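Local coordinates for extracellular solute-binding protein, family 1 (Bifidobacterium longum subsp. infantis, PDB 6FTH) that probably binds human milk oligosaccharides outside the cell and delivers them to an ABC transporter for import, at residues K117-E122 and S410-D415; P141-K146 and A334-D339; D163-Q168 and K181-E186; N189-A194 and T289-V294; V453-T458 and K508-W513. All coordinates share one frame; numbering follows the deposited sequence.

Interaction 1 (K117-E122 and S410-D415); sequences KQFFKE and SGWIPD
Trp412 lays its indole against helix 114-122, where the ring of Phe119 meets its five-membered ring in an offset stack, centroids 4.5 Å apart and planes inclined by 18°. The two side chains run in opposite directions, which puts the root of each over the ring of the other. Trp412 CB stands 3.6 Å from the centroid of the Phe119 ring, and Phe119 CA lies 3.4 Å from the centroid of the six-membered ring of Trp412, both as CH-pi contacts over a face. Pro414 CG packs on the other face of the indole. With CG anti to the backbone N (chi1 177°), Phe119 lies alongside Trp412 and can reach on to Pro141 of strand 140-143.

Glu122 comes in at the rim: its CD is 3.5 Å from Trp412 CH2, with the carboxylate nearly perpendicular to the indole. Gln118 NE2 steadies that carboxylate through an almost straight 3.0 Å hydrogen bond to the anti lone pair of Glu122 OE2. A water donates to Glu122 OE1 and accepts from Asp415 N, 2.6 and 2.8 Å away. Large flat aromatics thus supply the direct contact, while the polar link between helix and loop is relayed by solvent at its exposed margin.

Interaction 2 (P141-K146 and A334-D339); sequences PSSRGK and AEFEAD
Ser142 and Ser143 pair with Glu337 and Phe336 in a two-stranded antiparallel ribbon. Ser142 and Glu337 form the hydrogen-bonded pair, Ser142 N reaching Glu337 O at 2.9 Å; Ser143 and Phe336 form the non-hydrogen-bonded one. Their side chains share a face, Ser143 CB lying in the plane of the Phe336 ring at its edge, 3.6 Å from CE1.

Toward the end of the ribbon the backbone bond from Arg144 N to Glu335 O, 3.1 Å, continues the ladder, and side chains add to it. Ser143 OG donates to the anti lone pair of Glu335 OE2 at 2.6 Å; the same oxygen forms a salt bridge with Lys123. Glu335 gets there on a fully extended chain whose CG is anti to the backbone N (chi1 -175°). Arg144 starts differently, its CG in the crowded position between the backbone N and carbonyl carbon (chi1 51°), then runs straight to NE. Its guanidinium meets Ala334 O edge-on with two nitrogens, NE at 2.9 Å and NH2 at 3.3 Å. An uncharged leucine at Arg144 would probably leave the carbonyl of Ala334 without both donors and the loop ends less firmly joined. Gly145 suits its place because a side chain at its backbone angles would strike the preceding carbonyl oxygen.

Beside the ribbon, a water lies 2.7 Å from Ser142 OG and donates to Glu335 O at 2.9 Å.

Interaction 3 (D163-Q168 and K181-E186); sequences DKLGLQ and KAFKTE
Leu165 points its branched end at helix 173-185. CD1 lies in the plane of the Phe183 ring, at its edge, 4.0 Å from Phe183 CD1, and is equally close to Ala182 CB. CD2 lies nearest Glu186, whose OE1 is 3.4 Å away, and that carboxylate oxygen borders both methyls. Glu186 reaches over on an extended chain, so its carboxylate fringes the leucine where the contact meets solvent.

Leu167 comes alongside from beyond the end of its helix, placing CD1 3.9 Å from Ala182 CB. The small methyl of Ala182 suits this spot, since it lets both leucines come close to the helix. Phe183, its CG anti to the carbonyl carbon (chi1 -71°), extends the apolar layer toward Trp161, which it meets edge-to-face.

Between the two leucines, Gly166 takes positive phi, a conformation that favours glycine. This is the Schellman motif closing helix 159-165, with leucines before and after its glycine packed on the next helix of a helix-loop-helix pair.

Interaction 4 (N189-A194 and T289-V294); sequences NGNGQA and TAKTGV
One side-chain amide, that of Asn189, does two jobs here: its oxygen shapes its own loop while its nitrogen reaches across to the chain leading into strand 292-297. Asn189 ND2 donates to Ala290 O at 2.9 Å with an N-H...O angle of 174°, the acceptor lying in the amide plane and the donor meeting the carbonyl almost end-on. The same nitrogen also bonds to Asp195 of its own loop. Asn189 OD1 accepts from Asn191 N at 3.3 Å. The first torsion, chi1 73°, sets CG between the backbone N and carbonyl carbon, from where the amide can serve both partners.

Thr289 adds a methyl to this polar meeting, its CG2 standing 3.4 Å from Asn189 ND2. Lys291, although its CB points away, brings its end back to form a salt bridge with Asp195. Gly190 has positive phi, which glycine adopts readily, so the loop can bend sharply after Asn189. With a valine in place of Asn189, the carbonyl of Ala290 and the N-H of Asn191 would probably both lose their mate, setting the turn free to shift.

The bond from Asn189 OD1 to the N-H two residues on defines an Asx turn, and the spacing of acidic and amide residues from Asp187 to Glu196 resembles that of EF-hand-like calcium loops.

Interaction 5 (V453-T458 and K508-W513); sequences VNPDPT and KIWQKW
At the N-terminal start of helix 457-484, the residues leading into the cap lie across two tryptophans of helix 503-518. Pro455 sits between them. Its CA is 3.6 Å from the centroid of the five-membered ring of Trp513, almost exactly on the ring normal, and its CG is 4.0 Å from the centroid of the six-membered ring of Trp510, over that face but shifted toward the rim. Both are CH-pi contacts: the C-H at CA is polarised by the neighbouring nitrogen, while CG belongs to a flat, rigid ring that packs readily on an indole.

Val453 fills in nearer the helix backbone. With CG1 anti to the backbone N (chi1 178°), it places that methyl 3.7 Å from Trp513 CB and 3.8 Å from Trp510 CZ3. Its carbonyl oxygen lies in the plane of the Trp510 ring at the edge, 3.5 Å from CZ3, so Trp510 meets proline on a face and a backbone oxygen at its rim.

Farther along, the Asp456 carboxylate crosses the end of Trp513, its CG 3.3 Å from CZ2 and its plane turned 56° from the ring. Asp456 OD1 bonds to the backbone N of Asp459, whose own carboxylate accepts from Trp513 NE1 and pairs with Lys512. An aspartate N-cap followed by a proline in the first turn is a classic helix start, packed here on an aromatic-rich neighbouring helix.

Interactions 1 and 2 touch and share strand 140-143: Ile413 N lies 2.9 Å from Ser143 O, and Phe119 packs on Pro141. Interaction 2, nearest the centre of the chain, relies on backbone pairing and buried polar groups, whereas interaction 1 is an aromatic stack with a hydrated margin. Interactions 3 and 4 adjoin where Phe183 packs on Gly293, far from that pair; the first is mainly apolar, between the ends of two helices, with a glutamate at its margin, the second a polar surface contact between loops. Interaction 5, also at the surface, stands apart from all four. Like interaction 1 it depends on tryptophan faces, but it meets them with proline.

Interaction 1 (K117-E122 and S410-D415)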
# COMPACT_ATOMS: atom_id res chain seq x y z
N LYS A 117 -4.46 -12.13 20.67
CA LYS A 117 -4.24 -13.55 20.38
C LYS A 117 -5.27 -14.07 19.38
O LYS A 117 -4.94 -14.87 18.49
CB LYS A 117 -4.32 -14.38 21.66
CG LYS A 117 -3.08 -14.31 22.52
CD LYS A 117 -3.01 -15.49 23.48
CE LYS A 117 -4.11 -15.46 24.50
NZ LYS A 117 -3.86 -16.54 25.52
N GLN A 118 -6.52 -13.64 19.51
CA GLN A 118 -7.55 -14.09 18.59
C GLN A 118 -7.29 -13.54 17.19
O GLN A 118 -7.44 -14.26 16.19
CB GLN A 118 -8.93 -13.65 19.10
CG GLN A 118 -10.06 -14.20 18.32
CD GLN A 118 -10.23 -15.67 18.53
OE1 GLN A 118 -9.85 -16.20 19.58
NE2 GLN A 118 -10.80 -16.35 17.55
N PHE A 119 -6.89 -12.27 17.10
CA PHE A 119 -6.46 -11.70 15.83
C PHE A 119 -5.42 -12.61 15.17
O PHE A 119 -5.57 -13.00 14.01
CB PHE A 119 -5.92 -10.29 16.12
CG PHE A 119 -5.36 -9.52 14.93
CD1 PHE A 119 -5.63 -9.83 13.61
CD2 PHE A 119 -4.51 -8.44 15.19
CE1 PHE A 119 -5.08 -9.09 12.57
CE2 PHE A 119 -3.98 -7.69 14.15
CZ PHE A 119 -4.26 -8.02 12.85
N PHE A 120 -4.39 -12.97 15.93
CA PHE A 120 -3.30 -13.77 15.38
C PHE A 120 -3.72 -15.19 15.06
O PHE A 120 -3.17 -15.79 14.13
CB PHE A 120 -2.12 -13.79 16.37
CG PHE A 120 -1.43 -12.46 16.52
CD1 PHE A 120 -1.69 -11.37 15.68
CD2 PHE A 120 -0.47 -12.30 17.52
CE1 PHE A 120 -1.00 -10.17 15.83
CE2 PHE A 120 0.21 -11.10 17.66
CZ PHE A 120 -0.06 -10.04 16.83
N LYS A 121 -4.68 -15.76 15.81
CA LYS A 121 -5.21 -17.07 15.48
C LYS A 121 -5.92 -17.05 14.13
O LYS A 121 -5.72 -17.93 13.29
CB LYS A 121 -6.20 -17.54 16.55
CG LYS A 121 -6.84 -18.93 16.24
CD LYS A 121 -7.81 -19.38 17.33
CE LYS A 121 -8.24 -20.85 17.15
NZ LYS A 121 -8.81 -21.12 15.81
N GLU A 122 -6.79 -16.05 13.92
CA GLU A 122 -7.56 -15.96 12.70
C GLU A 122 -6.74 -15.46 11.52
O GLU A 122 -7.03 -15.82 10.37
CB GLU A 122 -8.78 -15.06 12.92
CG GLU A 122 -9.73 -15.56 14.03
CD GLU A 122 -11.12 -14.89 14.07
OE1 GLU A 122 -11.58 -14.36 13.03
OE2 GLU A 122 -11.75 -14.90 15.15
N SER A 410 -5.71 1.16 15.06
CA SER A 410 -4.95 0.16 15.81
C SER A 410 -5.96 -0.89 16.28
O SER A 410 -6.46 -0.83 17.40
CB SER A 410 -4.26 0.79 17.00
OG SER A 410 -3.41 1.83 16.55
N GLY A 411 -6.21 -1.87 15.43
CA GLY A 411 -7.23 -2.87 15.72
C GLY A 411 -7.34 -3.84 14.57
O GLY A 411 -6.48 -3.87 13.68
N TRP A 412 -8.41 -4.64 14.58
CA TRP A 412 -8.61 -5.61 13.52
C TRP A 412 -10.09 -5.83 13.29
O TRP A 412 -10.88 -5.83 14.24
CB TRP A 412 -7.89 -6.95 13.76
CG TRP A 412 -8.45 -7.82 14.86
CD1 TRP A 412 -8.53 -7.54 16.19
CD2 TRP A 412 -8.96 -9.16 14.70
NE1 TRP A 412 -9.09 -8.61 16.87
CE2 TRP A 412 -9.35 -9.61 15.97
CE3 TRP A 412 -9.12 -10.01 13.60
CZ2 TRP A 412 -9.87 -10.88 16.17
CZ3 TRP A 412 -9.66 -11.26 13.80
CH2 TRP A 412 -10.02 -11.68 15.08
N ILE A 413 -10.45 -6.02 12.02
CA ILE A 413 -11.82 -6.36 11.61
C ILE A 413 -11.86 -7.85 11.34
O ILE A 413 -11.31 -8.30 10.31
CB ILE A 413 -12.27 -5.55 10.39
CG1 ILE A 413 -12.10 -4.03 10.57
CG2 ILE A 413 -13.73 -5.89 10.06
CD1 ILE A 413 -12.85 -3.42 11.72
N PRO A 414 -12.46 -8.67 12.22
CA PRO A 414 -12.51 -10.12 11.98
C PRO A 414 -13.36 -10.46 10.76
O PRO A 414 -14.31 -9.74 10.42
CB PRO A 414 -13.16 -10.67 13.26
CG PRO A 414 -12.96 -9.59 14.31
CD PRO A 414 -13.05 -8.31 13.52
N ASP A 415 -13.05 -11.60 10.13
CA ASP A 415 -13.81 -12.03 8.96
C ASP A 415 -15.29 -12.30 9.28
O ASP A 415 -16.15 -12.20 8.38
CB ASP A 415 -13.19 -13.28 8.36
CG ASP A 415 -11.92 -13.03 7.61
OD1 ASP A 415 -11.40 -11.87 7.56
OD2 ASP A 415 -11.39 -14.02 7.04
O HOH W 1 -10.83 -13.18 10.85

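Interaction 2 (P141-K146 and A334-D339)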
# COMPACT_ATOMS: atom_id res chain seq x y z
N PRO A 141 0.37 -5.27 14.54
CA PRO A 141 -0.22 -4.86 13.26
C PRO A 141 -1.69 -4.52 13.42
O PRO A 141 -2.30 -4.72 14.47
CB PRO A 141 -0.06 -6.13 12.42
CG PRO A 141 -0.24 -7.23 13.42
CD PRO A 141 0.34 -6.73 14.71
N SER A 142 -2.28 -4.02 12.33
CA SER A 142 -3.73 -3.87 12.21
C SER A 142 -4.22 -4.62 10.98
O SER A 142 -3.44 -4.94 10.08
CB SER A 142 -4.12 -2.40 12.04
OG SER A 142 -3.46 -1.84 10.90
N SER A 143 -5.53 -4.89 10.95
CA SER A 143 -6.21 -5.42 9.77
C SER A 143 -7.52 -4.68 9.56
O SER A 143 -8.38 -4.70 10.44
CB SER A 143 -6.51 -6.91 9.91
OG SER A 143 -7.54 -7.31 9.01
N ARG A 144 -7.69 -4.07 8.39
CA ARG A 144 -8.97 -3.47 8.03
C ARG A 144 -9.91 -4.46 7.35
O ARG A 144 -10.97 -4.06 6.86
CB ARG A 144 -8.81 -2.19 7.19
CG ARG A 144 -7.91 -2.27 5.98
CD ARG A 144 -8.00 -0.99 5.14
NE ARG A 144 -6.91 -0.91 4.19
CZ ARG A 144 -6.68 0.13 3.40
NH1 ARG A 144 -7.51 1.16 3.40
NH2 ARG A 144 -5.61 0.13 2.61
N GLY A 145 -9.55 -5.74 7.32
CA GLY A 145 -10.52 -6.77 7.02
C GLY A 145 -10.47 -7.29 5.61
O GLY A 145 -9.76 -6.78 4.73
N LYS A 146 -11.30 -8.30 5.39
CA LYS A 146 -11.20 -9.12 4.18
C LYS A 146 -11.57 -8.38 2.89
O LYS A 146 -11.19 -8.84 1.81
CB LYS A 146 -12.03 -10.38 4.35
CG LYS A 146 -13.54 -10.14 4.49
CD LYS A 146 -14.31 -11.45 4.75
CE LYS A 146 -15.81 -11.26 4.80
NZ LYS A 146 -16.31 -10.53 5.97
N ALA A 334 -3.82 -5.07 0.69
CA ALA A 334 -4.10 -3.81 1.33
C ALA A 334 -4.61 -3.98 2.76
O ALA A 334 -5.08 -3.00 3.36
CB ALA A 334 -5.15 -3.04 0.52
N GLU A 335 -4.52 -5.17 3.33
CA GLU A 335 -5.26 -5.43 4.56
C GLU A 335 -4.51 -5.00 5.82
O GLU A 335 -5.13 -4.42 6.73
CB GLU A 335 -5.62 -6.92 4.64
CG GLU A 335 -6.51 -7.26 5.84
CD GLU A 335 -6.89 -8.69 5.96
OE1 GLU A 335 -6.68 -9.48 5.00
OE2 GLU A 335 -7.40 -9.03 7.04
N PHE A 336 -3.20 -5.27 5.91
CA PHE A 336 -2.42 -5.14 7.13
C PHE A 336 -1.48 -3.94 7.10
O PHE A 336 -0.93 -3.57 6.07
CB PHE A 336 -1.53 -6.37 7.36
CG PHE A 336 -2.26 -7.67 7.44
CD1 PHE A 336 -3.43 -7.81 8.16
CD2 PHE A 336 -1.78 -8.78 6.79
CE1 PHE A 336 -4.10 -9.04 8.23
CE2 PHE A 336 -2.45 -10.00 6.85
CZ PHE A 336 -3.62 -10.11 7.55
N GLU A 337 -1.25 -3.38 8.29
CA GLU A 337 -0.23 -2.37 8.53
C GLU A 337 0.55 -2.80 9.76
O GLU A 337 0.01 -3.43 10.67
CB GLU A 337 -0.85 -0.97 8.73
CG GLU A 337 -1.60 -0.45 7.51
CD GLU A 337 -0.68 -0.09 6.34
OE1 GLU A 337 0.52 0.20 6.56
OE2 GLU A 337 -1.16 -0.11 5.19
N ALA A 338 1.84 -2.46 9.79
CA ALA A 338 2.77 -3.07 10.75
C ALA A 338 3.19 -2.16 11.90
O ALA A 338 4.02 -2.58 12.70
CB ALA A 338 4.03 -3.51 10.01
N ASP A 339 2.63 -0.96 12.02
CA ASP A 339 3.14 0.06 12.93
C ASP A 339 2.09 0.54 13.93
O ASP A 339 2.04 1.72 14.26
CB ASP A 339 3.66 1.25 12.14
CG ASP A 339 2.56 2.02 11.43
OD1 ASP A 339 1.57 1.41 10.97
OD2 ASP A 339 2.67 3.25 11.31
O HOH W 2 -4.85 -2.23 8.64

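Interaction 3 (D163-Q168 and K181-E186)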
# COMPACT_ATOMS: atom_id res chain seq x y z
N ASP A 163 -16.05 0.68 -26.48
CA ASP A 163 -17.33 0.30 -27.06
C ASP A 163 -17.68 1.20 -28.24
O ASP A 163 -18.11 0.72 -29.30
CB ASP A 163 -18.42 0.41 -26.00
CG ASP A 163 -18.38 -0.74 -24.99
OD1 ASP A 163 -17.64 -1.71 -25.19
OD2 ASP A 163 -19.13 -0.64 -23.99
N LYS A 164 -17.50 2.51 -28.07
CA LYS A 164 -17.81 3.48 -29.13
C LYS A 164 -16.95 3.26 -30.37
O LYS A 164 -17.42 3.49 -31.49
CB LYS A 164 -17.61 4.90 -28.60
CG LYS A 164 -18.78 5.36 -27.72
CD LYS A 164 -18.67 6.82 -27.28
CE LYS A 164 -19.92 7.22 -26.48
NZ LYS A 164 -19.84 8.61 -25.98
N LEU A 165 -15.72 2.81 -30.19
CA LEU A 165 -14.80 2.62 -31.32
C LEU A 165 -14.81 1.20 -31.86
O LEU A 165 -14.13 0.93 -32.85
CB LEU A 165 -13.38 2.99 -30.90
CG LEU A 165 -13.18 4.44 -30.44
CD1 LEU A 165 -11.71 4.67 -30.11
CD2 LEU A 165 -13.67 5.40 -31.53
N GLY A 166 -15.56 0.30 -31.25
CA GLY A 166 -15.59 -1.07 -31.71
C GLY A 166 -14.29 -1.81 -31.47
O GLY A 166 -13.82 -2.55 -32.34
N LEU A 167 -13.72 -1.63 -30.28
CA LEU A 167 -12.49 -2.28 -29.85
C LEU A 167 -12.77 -3.24 -28.70
O LEU A 167 -13.64 -2.98 -27.86
CB LEU A 167 -11.50 -1.23 -29.36
CG LEU A 167 -11.08 -0.21 -30.40
CD1 LEU A 167 -10.42 0.96 -29.71
CD2 LEU A 167 -10.15 -0.82 -31.40
N GLN A 168 -12.03 -4.34 -28.67
CA GLN A 168 -12.06 -5.25 -27.54
C GLN A 168 -11.03 -4.81 -26.50
O GLN A 168 -10.09 -4.08 -26.79
CB GLN A 168 -11.74 -6.66 -28.01
CG GLN A 168 -12.82 -7.23 -28.93
CD GLN A 168 -12.58 -8.68 -29.29
OE1 GLN A 168 -11.68 -9.33 -28.75
NE2 GLN A 168 -13.37 -9.20 -30.22
N LYS A 181 -3.56 4.09 -29.94
CA LYS A 181 -3.55 4.89 -31.16
C LYS A 181 -4.96 5.32 -31.55
O LYS A 181 -5.17 6.45 -32.01
CB LYS A 181 -2.91 4.11 -32.31
CG LYS A 181 -1.39 3.92 -32.14
CD LYS A 181 -0.74 3.07 -33.21
CE LYS A 181 0.78 2.99 -32.99
NZ LYS A 181 1.43 2.00 -33.92
N ALA A 182 -5.93 4.42 -31.41
CA ALA A 182 -7.31 4.77 -31.69
C ALA A 182 -7.82 5.84 -30.74
O ALA A 182 -8.49 6.79 -31.16
CB ALA A 182 -8.17 3.51 -31.58
N PHE A 183 -7.50 5.72 -29.45
CA PHE A 183 -7.86 6.76 -28.50
C PHE A 183 -7.26 8.09 -28.89
O PHE A 183 -7.89 9.14 -28.74
CB PHE A 183 -7.38 6.38 -27.08
CG PHE A 183 -8.13 5.24 -26.41
CD1 PHE A 183 -9.28 4.67 -26.95
CD2 PHE A 183 -7.68 4.77 -25.20
CE1 PHE A 183 -9.94 3.64 -26.27
CE2 PHE A 183 -8.32 3.77 -24.52
CZ PHE A 183 -9.44 3.19 -25.05
N LYS A 184 -6.03 8.06 -29.41
CA LYS A 184 -5.35 9.30 -29.72
C LYS A 184 -6.03 10.02 -30.88
O LYS A 184 -6.19 11.24 -30.84
CB LYS A 184 -3.87 9.04 -30.03
CG LYS A 184 -3.09 10.33 -30.27
CD LYS A 184 -1.64 10.11 -30.57
CE LYS A 184 -0.87 11.45 -30.67
NZ LYS A 184 -0.98 12.36 -29.46
N THR A 185 -6.47 9.27 -31.90
CA THR A 185 -6.84 9.90 -33.17
C THR A 185 -8.32 9.91 -33.47
O THR A 185 -8.73 10.65 -34.37
CB THR A 185 -6.13 9.21 -34.34
OG1 THR A 185 -6.48 7.82 -34.40
CG2 THR A 185 -4.62 9.34 -34.20
N GLU A 186 -9.13 9.10 -32.79
CA GLU A 186 -10.53 8.92 -33.15
C GLU A 186 -11.50 9.67 -32.23
O GLU A 186 -12.70 9.41 -32.29
CB GLU A 186 -10.87 7.42 -33.22
CG GLU A 186 -9.95 6.67 -34.22
CD GLU A 186 -10.18 5.19 -34.29
OE1 GLU A 186 -11.19 4.71 -33.72
OE2 GLU A 186 -9.35 4.49 -34.92

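Interaction 4 (N189-A194 and T289-V294)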
# COMPACT_ATOMS: atom_id res chain seq x y z
N ASN A 189 -14.06 10.86 -26.95
CA ASN A 189 -14.92 11.65 -26.07
C ASN A 189 -15.81 12.62 -26.82
O ASN A 189 -16.61 13.32 -26.18
CB ASN A 189 -14.15 12.33 -24.92
CG ASN A 189 -13.29 13.52 -25.35
OD1 ASN A 189 -13.44 14.06 -26.45
ND2 ASN A 189 -12.43 13.97 -24.45
N GLY A 190 -15.69 12.69 -28.15
CA GLY A 190 -16.67 13.34 -28.99
C GLY A 190 -16.61 14.85 -29.06
O GLY A 190 -17.52 15.46 -29.64
N ASN A 191 -15.60 15.49 -28.49
CA ASN A 191 -15.64 16.94 -28.43
C ASN A 191 -14.93 17.61 -29.60
O ASN A 191 -14.87 18.86 -29.63
CB ASN A 191 -15.12 17.47 -27.10
CG ASN A 191 -13.66 17.14 -26.86
OD1 ASN A 191 -12.95 16.67 -27.76
ND2 ASN A 191 -13.20 17.40 -25.65
N GLY A 192 -14.44 16.84 -30.56
CA GLY A 192 -13.68 17.35 -31.69
C GLY A 192 -12.23 17.68 -31.42
O GLY A 192 -11.46 17.83 -32.37
N GLN A 193 -11.82 17.82 -30.16
CA GLN A 193 -10.45 18.18 -29.84
C GLN A 193 -9.61 16.93 -29.67
O GLN A 193 -10.10 15.89 -29.22
CB GLN A 193 -10.40 18.99 -28.54
CG GLN A 193 -11.11 20.34 -28.60
CD GLN A 193 -10.39 21.31 -29.53
OE1 GLN A 193 -9.20 21.55 -29.37
NE2 GLN A 193 -11.11 21.85 -30.52
N ALA A 194 -8.33 17.02 -30.04
CA ALA A 194 -7.37 15.95 -29.76
C ALA A 194 -6.83 16.12 -28.35
O ALA A 194 -5.66 16.40 -28.11
CB ALA A 194 -6.25 15.94 -30.79
N THR A 289 -16.35 15.45 -19.03
CA THR A 289 -15.65 14.98 -20.22
C THR A 289 -14.45 14.15 -19.79
O THR A 289 -13.51 14.68 -19.17
CB THR A 289 -15.19 16.18 -21.05
OG1 THR A 289 -16.33 16.96 -21.43
CG2 THR A 289 -14.46 15.73 -22.31
N ALA A 290 -14.48 12.86 -20.10
CA ALA A 290 -13.34 12.00 -19.82
C ALA A 290 -12.16 12.39 -20.70
O ALA A 290 -12.34 12.70 -21.88
CB ALA A 290 -13.71 10.55 -20.10
N LYS A 291 -10.96 12.34 -20.13
CA LYS A 291 -9.73 12.69 -20.84
C LYS A 291 -8.77 11.54 -21.03
O LYS A 291 -8.05 11.52 -22.04
CB LYS A 291 -8.98 13.80 -20.10
CG LYS A 291 -9.78 15.07 -19.90
CD LYS A 291 -9.89 15.89 -21.17
CE LYS A 291 -10.64 17.18 -20.89
NZ LYS A 291 -10.73 18.07 -22.10
N THR A 292 -8.72 10.56 -20.12
CA THR A 292 -7.67 9.55 -20.13
C THR A 292 -8.21 8.17 -20.49
O THR A 292 -9.24 7.74 -19.97
CB THR A 292 -7.01 9.51 -18.77
OG1 THR A 292 -6.46 10.80 -18.46
CG2 THR A 292 -5.88 8.47 -18.73
N GLY A 293 -7.49 7.47 -21.37
CA GLY A 293 -7.92 6.16 -21.81
C GLY A 293 -7.55 5.04 -20.84
O GLY A 293 -8.39 4.20 -20.52
N VAL A 294 -6.30 5.07 -20.36
CA VAL A 294 -5.73 4.00 -19.53
C VAL A 294 -4.91 4.64 -18.41
O VAL A 294 -4.13 5.56 -18.66
CB VAL A 294 -4.85 3.06 -20.38
CG1 VAL A 294 -4.08 2.08 -19.47
CG2 VAL A 294 -5.68 2.31 -21.42

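Interaction 5 (V453-T458 and K508-W513)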
# COMPACT_ATOMS: atom_id res chain seq x y z
N VAL A 453 8.85 -10.67 5.45
CA VAL A 453 10.29 -10.92 5.42
C VAL A 453 10.99 -9.65 5.88
O VAL A 453 11.02 -8.66 5.15
CB VAL A 453 10.75 -11.33 4.02
CG1 VAL A 453 12.27 -11.55 3.99
CG2 VAL A 453 10.05 -12.60 3.57
N ASN A 454 11.54 -9.68 7.10
CA ASN A 454 12.08 -8.50 7.79
C ASN A 454 13.58 -8.70 8.03
O ASN A 454 13.94 -9.43 8.96
CB ASN A 454 11.37 -8.36 9.15
CG ASN A 454 9.83 -8.28 9.05
OD1 ASN A 454 9.09 -8.96 9.81
ND2 ASN A 454 9.35 -7.43 8.17
N PRO A 455 14.47 -8.07 7.25
CA PRO A 455 15.91 -8.18 7.54
C PRO A 455 16.25 -7.57 8.89
O PRO A 455 15.60 -6.62 9.34
CB PRO A 455 16.56 -7.37 6.41
CG PRO A 455 15.56 -7.39 5.30
CD PRO A 455 14.24 -7.31 6.00
N ASP A 456 17.29 -8.11 9.52
CA ASP A 456 17.72 -7.60 10.81
C ASP A 456 18.34 -6.21 10.66
O ASP A 456 18.48 -5.69 9.55
CB ASP A 456 18.63 -8.61 11.50
CG ASP A 456 20.04 -8.70 10.91
OD1 ASP A 456 20.40 -7.96 9.97
OD2 ASP A 456 20.79 -9.55 11.41
N PRO A 457 18.65 -5.55 11.78
CA PRO A 457 19.08 -4.16 11.69
C PRO A 457 20.33 -3.96 10.89
O PRO A 457 20.39 -3.02 10.09
CB PRO A 457 19.27 -3.74 13.16
CG PRO A 457 18.46 -4.69 13.93
CD PRO A 457 18.49 -5.99 13.18
N THR A 458 21.33 -4.84 11.02
CA THR A 458 22.57 -4.68 10.27
C THR A 458 22.30 -4.79 8.78
O THR A 458 22.77 -3.98 7.98
CB THR A 458 23.58 -5.75 10.71
OG1 THR A 458 23.94 -5.55 12.08
CG2 THR A 458 24.84 -5.67 9.87
N LYS A 508 21.53 -10.93 -2.44
CA LYS A 508 21.89 -12.02 -1.54
C LYS A 508 21.30 -11.83 -0.15
O LYS A 508 20.87 -12.80 0.49
CB LYS A 508 23.41 -12.15 -1.52
CG LYS A 508 23.95 -13.31 -0.70
CD LYS A 508 25.37 -13.79 -1.16
CE LYS A 508 26.33 -12.66 -1.19
NZ LYS A 508 27.70 -13.17 -1.40
N ILE A 509 21.26 -10.58 0.36
CA ILE A 509 20.63 -10.29 1.64
C ILE A 509 19.15 -10.65 1.62
O ILE A 509 18.64 -11.33 2.52
CB ILE A 509 20.85 -8.82 2.03
CG1 ILE A 509 22.32 -8.62 2.43
CG2 ILE A 509 19.90 -8.40 3.14
CD1 ILE A 509 22.72 -7.14 2.63
N TRP A 510 18.44 -10.25 0.55
CA TRP A 510 17.02 -10.57 0.47
C TRP A 510 16.82 -12.07 0.33
O TRP A 510 15.89 -12.63 0.92
CB TRP A 510 16.34 -9.81 -0.67
CG TRP A 510 15.92 -8.44 -0.25
CD1 TRP A 510 16.41 -7.26 -0.71
CD2 TRP A 510 14.89 -8.12 0.70
NE1 TRP A 510 15.76 -6.21 -0.08
CE2 TRP A 510 14.84 -6.72 0.79
CE3 TRP A 510 14.04 -8.88 1.50
CZ2 TRP A 510 13.94 -6.05 1.63
CZ3 TRP A 510 13.15 -8.21 2.35
CH2 TRP A 510 13.11 -6.81 2.40
N GLN A 511 17.67 -12.75 -0.45
CA GLN A 511 17.54 -14.21 -0.53
C GLN A 511 17.69 -14.85 0.84
O GLN A 511 16.95 -15.78 1.18
CB GLN A 511 18.57 -14.80 -1.49
CG GLN A 511 18.48 -16.32 -1.62
CD GLN A 511 17.37 -16.77 -2.55
OE1 GLN A 511 17.43 -16.53 -3.76
NE2 GLN A 511 16.37 -17.46 -2.00
N LYS A 512 18.66 -14.40 1.61
CA LYS A 512 18.90 -14.98 2.93
C LYS A 512 17.68 -14.84 3.83
O LYS A 512 17.24 -15.81 4.45
CB LYS A 512 20.11 -14.30 3.58
CG LYS A 512 20.41 -14.83 4.98
CD LYS A 512 21.63 -14.20 5.57
CE LYS A 512 21.37 -12.78 5.94
NZ LYS A 512 22.53 -12.12 6.64
N TRP A 513 17.13 -13.64 3.93
CA TRP A 513 16.00 -13.45 4.84
C TRP A 513 14.74 -14.11 4.29
O TRP A 513 13.95 -14.68 5.04
CB TRP A 513 15.78 -11.97 5.10
CG TRP A 513 16.87 -11.43 5.97
CD1 TRP A 513 17.92 -10.65 5.57
CD2 TRP A 513 17.10 -11.75 7.34
NE1 TRP A 513 18.78 -10.44 6.63
CE2 TRP A 513 18.30 -11.11 7.72
CE3 TRP A 513 16.40 -12.51 8.29
CZ2 TRP A 513 18.80 -11.18 9.03
CZ3 TRP A 513 16.91 -12.58 9.59
CH2 TRP A 513 18.10 -11.92 9.94